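Local coordinates for protein carbohydrate kinase (Agrobacterium tumefaciens, PDB 2NWH) that probably phosphorylates a sugar or related small molecule at the expense of ATP, as in other pfkB-family carbohydrate kinases of the ribokinase clan, at residues A[43-55]-A[255-267]. Numbering follows the deposited sequence.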
ATOM      1  N   PHE A  43       2.254  -5.749   0.600  1.00 15.00           N
ATOM      2  CA  PHE A  43       3.039  -6.508  -0.359  1.00 15.17           C
ATOM      3  C   PHE A  43       3.202  -5.774  -1.704  1.00 13.17           C
ATOM      4  O   PHE A  43       4.312  -5.734  -2.293  1.00 13.04           O
ATOM      5  CB  PHE A  43       2.329  -7.836  -0.650  1.00 14.86           C
ATOM      6  CG  PHE A  43       3.110  -8.767  -1.518  1.00 18.57           C
ATOM      7  CD1 PHE A  43       4.153  -9.522  -0.985  1.00 21.97           C
ATOM      8  CD2 PHE A  43       2.766  -8.952  -2.857  1.00 20.16           C
ATOM      9  CE1 PHE A  43       4.868 -10.407  -1.797  1.00 25.63           C
ATOM     10  CE2 PHE A  43       3.481  -9.851  -3.652  1.00 20.91           C
ATOM     11  CZ  PHE A  43       4.509 -10.569  -3.118  1.00 21.01           C
ATOM     12  N   ASN A  44       2.119  -5.179  -2.172  1.00 13.02           N
ATOM     13  CA  ASN A  44       2.146  -4.465  -3.470  1.00 13.33           C
ATOM     14  C   ASN A  44       3.082  -3.242  -3.353  1.00 13.93           C
ATOM     15  O   ASN A  44       3.907  -2.970  -4.256  1.00 13.76           O
ATOM     16  CB  ASN A  44       0.721  -4.075  -3.881  1.00 14.80           C
ATOM     17  CG  ASN A  44      -0.099  -5.269  -4.380  1.00 16.83           C
ATOM     18  OD1 ASN A  44       0.444  -6.308  -4.670  1.00 16.94           O
ATOM     19  ND2 ASN A  44      -1.407  -5.124  -4.421  1.00 17.87           N
ATOM     20  N   ALA A  45       3.001  -2.536  -2.218  1.00 12.62           N
ATOM     21  CA  ALA A  45       3.901  -1.390  -2.025  1.00 13.56           C
ATOM     22  C   ALA A  45       5.359  -1.871  -1.950  1.00 13.86           C
ATOM     23  O   ALA A  45       6.272  -1.206  -2.458  1.00 13.80           O
ATOM     24  CB  ALA A  45       3.480  -0.585  -0.774  1.00 13.89           C
ATOM     25  N   ALA A  46       5.597  -3.038  -1.318  1.00 14.22           N
ATOM     26  CA  ALA A  46       6.964  -3.573  -1.182  1.00 13.87           C
ATOM     27  C   ALA A  46       7.535  -3.828  -2.553  1.00 14.61           C
ATOM     28  O   ALA A  46       8.675  -3.440  -2.810  1.00 14.43           O
ATOM     29  CB  ALA A  46       6.985  -4.894  -0.381  1.00 14.81           C
ATOM     30  N   ARG A  47       6.779  -4.524  -3.400  1.00 14.74           N
ATOM     31  CA  ARG A  47       7.213  -4.764  -4.779  1.00 13.83           C
ATOM     32  C   ARG A  47       7.492  -3.457  -5.456  1.00 14.64           C
ATOM     33  O   ARG A  47       8.505  -3.341  -6.156  1.00 14.62           O
ATOM     34  CB  ARG A  47       6.139  -5.552  -5.546  1.00 13.90           C
ATOM     35  CG  ARG A  47       6.059  -7.026  -5.065  1.00 14.23           C
ATOM     36  CD  ARG A  47       5.299  -7.856  -6.075  1.00 15.48           C
ATOM     37  NE  ARG A  47       3.881  -7.480  -6.204  1.00 18.13           N
ATOM     38  CZ  ARG A  47       2.971  -8.186  -6.877  1.00 21.27           C
ATOM     39  NH1 ARG A  47       3.365  -9.257  -7.568  1.00 16.83           N
ATOM     40  NH2 ARG A  47       1.693  -7.776  -6.927  1.00 17.93           N
ATOM     41  N   ASN A  48       6.612  -2.482  -5.279  1.00 13.43           N
ATOM     42  CA  ASN A  48       6.803  -1.198  -5.985  1.00 15.17           C
ATOM     43  C   ASN A  48       8.077  -0.512  -5.558  1.00 15.40           C
ATOM     44  O   ASN A  48       8.812   0.013  -6.402  1.00 14.95           O
ATOM     45  CB  ASN A  48       5.618  -0.243  -5.787  1.00 15.34           C
ATOM     46  CG  ASN A  48       4.337  -0.764  -6.434  1.00 17.24           C
ATOM     47  OD1 ASN A  48       4.383  -1.676  -7.244  1.00 15.07           O
ATOM     48  ND2 ASN A  48       3.195  -0.175  -6.074  1.00 13.83           N
ATOM     49  N   LEU A  49       8.332  -0.479  -4.244  1.00 13.70           N
ATOM     50  CA  LEU A  49       9.549   0.135  -3.736  1.00 14.37           C
ATOM     51  C   LEU A  49      10.787  -0.554  -4.254  1.00 15.66           C
ATOM     52  O   LEU A  49      11.786   0.106  -4.576  1.00 15.32           O
ATOM     53  CB  LEU A  49       9.538   0.161  -2.187  1.00 15.02           C
ATOM     54  CG  LEU A  49       8.510   1.175  -1.680  1.00 16.31           C
ATOM     55  CD1 LEU A  49       8.052   0.833  -0.217  1.00 15.47           C
ATOM     56  CD2 LEU A  49       9.032   2.619  -1.844  1.00 17.41           C
ATOM     57  N   SER A  50      10.750  -1.877  -4.336  1.00 14.55           N
ATOM     58  CA  SER A  50      11.873  -2.628  -4.946  1.00 16.65           C
ATOM     59  C   SER A  50      12.109  -2.269  -6.431  1.00 17.60           C
ATOM     60  O   SER A  50      13.263  -2.034  -6.892  1.00 18.00           O
ATOM     61  CB  SER A  50      11.663  -4.132  -4.724  1.00 16.16           C
ATOM     62  OG  SER A  50      12.775  -4.867  -5.193  1.00 18.74           O
ATOM     63  N   ARG A  51      11.013  -2.160  -7.159  1.00 16.84           N
ATOM     64  CA  ARG A  51      11.043  -1.719  -8.580  1.00 16.76           C
ATOM     65  C   ARG A  51      11.636  -0.340  -8.768  1.00 17.24           C
ATOM     66  O   ARG A  51      12.189  -0.053  -9.835  1.00 18.30           O
ATOM     67  CB  ARG A  51       9.618  -1.703  -9.132  1.00 16.56           C
ATOM     68  CG  ARG A  51       9.126  -3.128  -9.456  1.00 14.64           C
ATOM     69  CD  ARG A  51       7.619  -3.155  -9.668  1.00 19.21           C
ATOM     70  NE  ARG A  51       7.187  -4.552  -9.806  1.00 17.96           N
ATOM     71  CZ  ARG A  51       6.036  -5.015  -9.365  1.00 18.67           C
ATOM     72  NH1 ARG A  51       5.185  -4.182  -8.772  1.00 17.57           N
ATOM     73  NH2 ARG A  51       5.727  -6.311  -9.542  1.00 17.71           N
ATOM     74  N   LEU A  52      11.487   0.492  -7.741  1.00 16.83           N
ATOM     75  CA  LEU A  52      12.055   1.841  -7.721  1.00 18.31           C
ATOM     76  C   LEU A  52      13.463   1.901  -7.130  1.00 19.37           C
ATOM     77  O   LEU A  52      14.013   2.982  -6.942  1.00 20.20           O
ATOM     78  CB  LEU A  52      11.118   2.781  -6.976  1.00 18.72           C
ATOM     79  CG  LEU A  52       9.721   2.926  -7.575  1.00 18.96           C
ATOM     80  CD1 LEU A  52       8.975   3.855  -6.678  1.00 21.26           C
ATOM     81  CD2 LEU A  52       9.786   3.465  -9.054  1.00 18.68           C
ATOM     82  N   GLY A  53      14.060   0.740  -6.858  1.00 19.13           N
ATOM     83  CA  GLY A  53      15.503   0.706  -6.556  1.00 19.60           C
ATOM     84  C   GLY A  53      15.883   0.459  -5.103  1.00 19.71           C
ATOM     85  O   GLY A  53      17.061   0.326  -4.772  1.00 18.87           O
ATOM     86  N   PHE A  54      14.892   0.365  -4.217  1.00 19.59           N
ATOM     87  CA  PHE A  54      15.210   0.166  -2.794  1.00 18.62           C
ATOM     88  C   PHE A  54      15.467  -1.283  -2.471  1.00 18.54           C
ATOM     89  O   PHE A  54      15.011  -2.152  -3.178  1.00 17.27           O
ATOM     90  CB  PHE A  54      14.080   0.706  -1.905  1.00 19.21           C
ATOM     91  CG  PHE A  54      13.948   2.210  -1.981  1.00 19.85           C
ATOM     92  CD1 PHE A  54      14.669   3.014  -1.115  1.00 22.90           C
ATOM     93  CD2 PHE A  54      13.174   2.802  -2.959  1.00 23.84           C
ATOM     94  CE1 PHE A  54      14.582   4.417  -1.183  1.00 23.12           C
ATOM     95  CE2 PHE A  54      13.100   4.201  -3.058  1.00 24.25           C
ATOM     96  CZ  PHE A  54      13.813   5.008  -2.146  1.00 24.87           C
ATOM     97  N   GLU A  55      16.187  -1.524  -1.374  1.00 18.53           N
ATOM     98  CA  GLU A  55      16.411  -2.890  -0.897  1.00 18.12           C
ATOM     99  C   GLU A  55      15.242  -3.167   0.064  1.00 17.24           C
ATOM    100  O   GLU A  55      15.186  -2.614   1.149  1.00 17.57           O
ATOM    101  CB  GLU A  55      17.794  -3.025  -0.219  1.00 17.98           C
ATOM    102  CG  GLU A  55      18.019  -4.478   0.333  1.00 24.14           C
ATOM    103  CD  GLU A  55      19.434  -4.745   0.811  1.00 33.97           C
ATOM    104  OE1 GLU A  55      20.313  -3.914   0.526  1.00 34.89           O
ATOM    105  OE2 GLU A  55      19.654  -5.788   1.482  1.00 38.89           O
ATOM    106  N   ASP A 255      -1.245   1.620  -3.821  1.00 30.40           N
ATOM    107  CA  ASP A 255       0.125   1.141  -3.699  1.00 28.36           C
ATOM    108  C   ASP A 255       1.129   1.998  -4.458  1.00 27.03           C
ATOM    109  O   ASP A 255       2.271   2.186  -4.004  1.00 26.46           O
ATOM    110  CB  ASP A 255       0.268  -0.363  -4.107  1.00 28.63           C
ATOM    111  CG  ASP A 255      -0.398  -0.728  -5.483  1.00 28.47           C
ATOM    112  OD1 ASP A 255      -1.634  -0.595  -5.600  1.00 31.17           O
ATOM    113  OD2 ASP A 255       0.293  -1.214  -6.424  1.00 20.63           O
ATOM    114  N   ALA A 256       0.726   2.454  -5.645  1.00 24.87           N
ATOM    115  CA  ALA A 256       1.644   3.082  -6.541  1.00 23.59           C
ATOM    116  C   ALA A 256       1.922   4.516  -6.067  1.00 22.45           C
ATOM    117  O   ALA A 256       3.053   4.931  -6.020  1.00 21.24           O
ATOM    118  CB  ALA A 256       1.093   3.032  -8.006  1.00 23.64           C
ATOM    119  N   MET A 257       0.887   5.276  -5.744  1.00 23.21           N
ATOM    120  CA  MET A 257       1.040   6.616  -5.190  0.50 24.19           C
ATOM    121  C   MET A 257       1.981   6.566  -3.959  1.00 24.61           C
ATOM    122  O   MET A 257       2.998   7.297  -3.857  1.00 23.54           O
ATOM    123  CB  MET A 257      -0.362   7.119  -4.811  0.50 24.41           C
ATOM    124  CG  MET A 257      -0.439   8.324  -3.872  0.50 25.90           C
ATOM    125  SD  MET A 257      -0.018   9.867  -4.695  0.50 26.04           S
ATOM    126  CE  MET A 257       1.493  10.250  -3.854  0.50 25.69           C
ATOM    127  N   ALA A 258       1.641   5.671  -3.030  1.00 24.46           N
ATOM    128  CA  ALA A 258       2.408   5.521  -1.779  1.00 23.86           C
ATOM    129  C   ALA A 258       3.860   5.250  -2.110  1.00 24.62           C
ATOM    130  O   ALA A 258       4.769   5.938  -1.610  1.00 23.48           O
ATOM    131  CB  ALA A 258       1.822   4.371  -0.896  1.00 24.24           C
ATOM    132  N   SER A 259       4.082   4.262  -2.990  1.00 23.09           N
ATOM    133  CA  SER A 259       5.433   3.871  -3.315  1.00 24.03           C
ATOM    134  C   SER A 259       6.217   5.006  -3.925  1.00 23.18           C
ATOM    135  O   SER A 259       7.370   5.173  -3.579  1.00 23.35           O
ATOM    136  CB  SER A 259       5.399   2.695  -4.265  1.00 23.63           C
ATOM    137  OG  SER A 259       4.593   1.704  -3.620  1.00 30.34           O
ATOM    138  N   GLY A 260       5.598   5.752  -4.852  1.00 22.02           N
ATOM    139  CA  GLY A 260       6.304   6.833  -5.543  1.00 21.93           C
ATOM    140  C   GLY A 260       6.581   7.987  -4.598  1.00 22.43           C
ATOM    141  O   GLY A 260       7.676   8.558  -4.603  1.00 22.21           O
ATOM    142  N   TYR A 261       5.599   8.290  -3.754  1.00 21.84           N
ATOM    143  CA  TYR A 261       5.771   9.356  -2.759  1.00 21.85           C
ATOM    144  C   TYR A 261       6.830   8.997  -1.722  1.00 22.12           C
ATOM    145  O   TYR A 261       7.750   9.779  -1.463  1.00 23.14           O
ATOM    146  CB  TYR A 261       4.430   9.651  -2.088  1.00 22.06           C
ATOM    147  CG  TYR A 261       4.462  10.850  -1.184  1.00 21.29           C
ATOM    148  CD1 TYR A 261       4.119  12.112  -1.674  1.00 21.48           C
ATOM    149  CD2 TYR A 261       4.863  10.734   0.168  1.00 21.69           C
ATOM    150  CE1 TYR A 261       4.143  13.233  -0.852  1.00 23.86           C
ATOM    151  CE2 TYR A 261       4.889  11.867   1.007  1.00 23.35           C
ATOM    152  CZ  TYR A 261       4.536  13.108   0.479  1.00 23.98           C
ATOM    153  OH  TYR A 261       4.537  14.247   1.268  1.00 23.09           O
ATOM    154  N   LEU A 262       6.726   7.805  -1.137  1.00 21.61           N
ATOM    155  CA  LEU A 262       7.657   7.358  -0.123  1.00 22.66           C
ATOM    156  C   LEU A 262       9.040   7.233  -0.723  1.00 23.40           C
ATOM    157  O   LEU A 262      10.004   7.627  -0.097  1.00 23.32           O
ATOM    158  CB  LEU A 262       7.161   6.039   0.481  1.00 21.39           C
ATOM    159  CG  LEU A 262       7.966   5.439   1.611  1.00 24.65           C
ATOM    160  CD1 LEU A 262       7.906   6.440   2.745  1.00 24.25           C
ATOM    161  CD2 LEU A 262       7.315   4.137   2.000  1.00 25.34           C
ATOM    162  N   ALA A 263       9.148   6.743  -1.971  1.00 24.11           N
ATOM    163  CA  ALA A 263      10.455   6.697  -2.628  1.00 25.03           C
ATOM    164  C   ALA A 263      11.069   8.071  -2.715  1.00 26.45           C
ATOM    165  O   ALA A 263      12.272   8.228  -2.468  1.00 27.62           O
ATOM    166  CB  ALA A 263      10.392   6.070  -3.989  1.00 25.17           C
ATOM    167  N   ALA A 264      10.266   9.077  -3.079  1.00 26.40           N
ATOM    168  CA  ALA A 264      10.761  10.459  -3.140  1.00 26.49           C
ATOM    169  C   ALA A 264      11.229  11.009  -1.781  1.00 27.16           C
ATOM    170  O   ALA A 264      12.287  11.622  -1.709  1.00 27.73           O
ATOM    171  CB  ALA A 264       9.767  11.379  -3.784  1.00 25.20           C
ATOM    172  N   ILE A 265      10.439  10.802  -0.732  1.00 26.84           N
ATOM    173  CA  ILE A 265      10.806  11.268   0.624  1.00 28.55           C
ATOM    174  C   ILE A 265      12.092  10.580   1.120  1.00 30.12           C
ATOM    175  O   ILE A 265      12.962  11.214   1.707  1.00 30.50           O
ATOM    176  CB  ILE A 265       9.646  11.065   1.653  1.00 27.49           C
ATOM    177  CG1 ILE A 265       8.397  11.905   1.289  1.00 25.28           C
ATOM    178  CG2 ILE A 265      10.124  11.354   3.117  1.00 29.22           C
ATOM    179  CD1 ILE A 265       8.588  13.467   1.230  1.00 29.49           C
ATOM    180  N   ALA A 266      12.200   9.287   0.857  1.00 31.67           N
ATOM    181  CA  ALA A 266      13.319   8.477   1.342  1.00 33.29           C
ATOM    182  C   ALA A 266      14.605   8.907   0.649  1.00 34.37           C
ATOM    183  O   ALA A 266      15.690   8.834   1.221  1.00 35.81           O
ATOM    184  CB  ALA A 266      13.038   7.015   1.113  1.00 32.41           C
ATOM    185  N   GLU A 267      14.471   9.392  -0.575  1.00 35.60           N
ATOM    186  CA  GLU A 267      15.583  10.006  -1.310  1.00 37.08           C
ATOM    187  C   GLU A 267      15.789  11.468  -0.902  1.00 36.72           C
ATOM    188  O   GLU A 267      16.683  12.145  -1.408  1.00 37.02           O
ATOM    189  CB  GLU A 267      15.349   9.872  -2.822  1.00 37.40           C
ATOM    190  CG  GLU A 267      15.244   8.412  -3.233  1.00 41.38           C
ATOM    191  CD  GLU A 267      15.072   8.189  -4.715  1.00 47.68           C
ATOM    192  OE1 GLU A 267      14.629   9.131  -5.432  1.00 50.09           O
ATOM    193  OE2 GLU A 267      15.382   7.047  -5.151  1.00 49.42           O
TER
HETATM  194  O   HOH W   1      -2.596  -2.444  -3.618  1.00 43.90           O
HETATM  195  O   HOH W   2      13.517   5.754  -6.971  1.00 39.80           O
HETATM  196  O   HOH W   3      16.171   3.832  -5.738  1.00 43.11           O
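Asn48 joins helix 41-51 to the first turn of helix 255-266 through its amide nitrogen. ND2 donates to Asp255 OD2 at 3.1 Å, meeting the anti side of a carboxylate turned 28° from the amide plane, and more weakly to the backbone O of Asp255. On the other side of that amide, OD1 receives a weak bond from Arg51 NH1, which would further restrain its rotation. Asp255 holds CG between its own N and carbonyl carbon (chi1 49°), so that OD2 faces Asn48 while OD1 takes a water shared with Asn44 ND2. The axes of segments 43-51 and 255-266 approach to 8.7 Å at a crossing angle of -43°, with Ala45 and Ser259 among the small residues between them. Farther along, Leu49 sends CD1 to Leu262 CD2 (4.0 Å) and CD2 toward Ser259 O, while Leu52 CD1 rests on Ala263 CB. After the Schellman motif that ends the helix, with Gly53 at C-prime (Phe54 N to Leu49 O, Gly53 N to Ser50 O), Phe54 sets its ring obliquely against Ala263 CB and Ala266 CB, with CE2 3.4 Å from the former. Behind this buried interface of the ribokinase-like fold, Leu49 backs onto Val56 of strand 55-63, and Ala263 also touches Gln277 of helix 271-286.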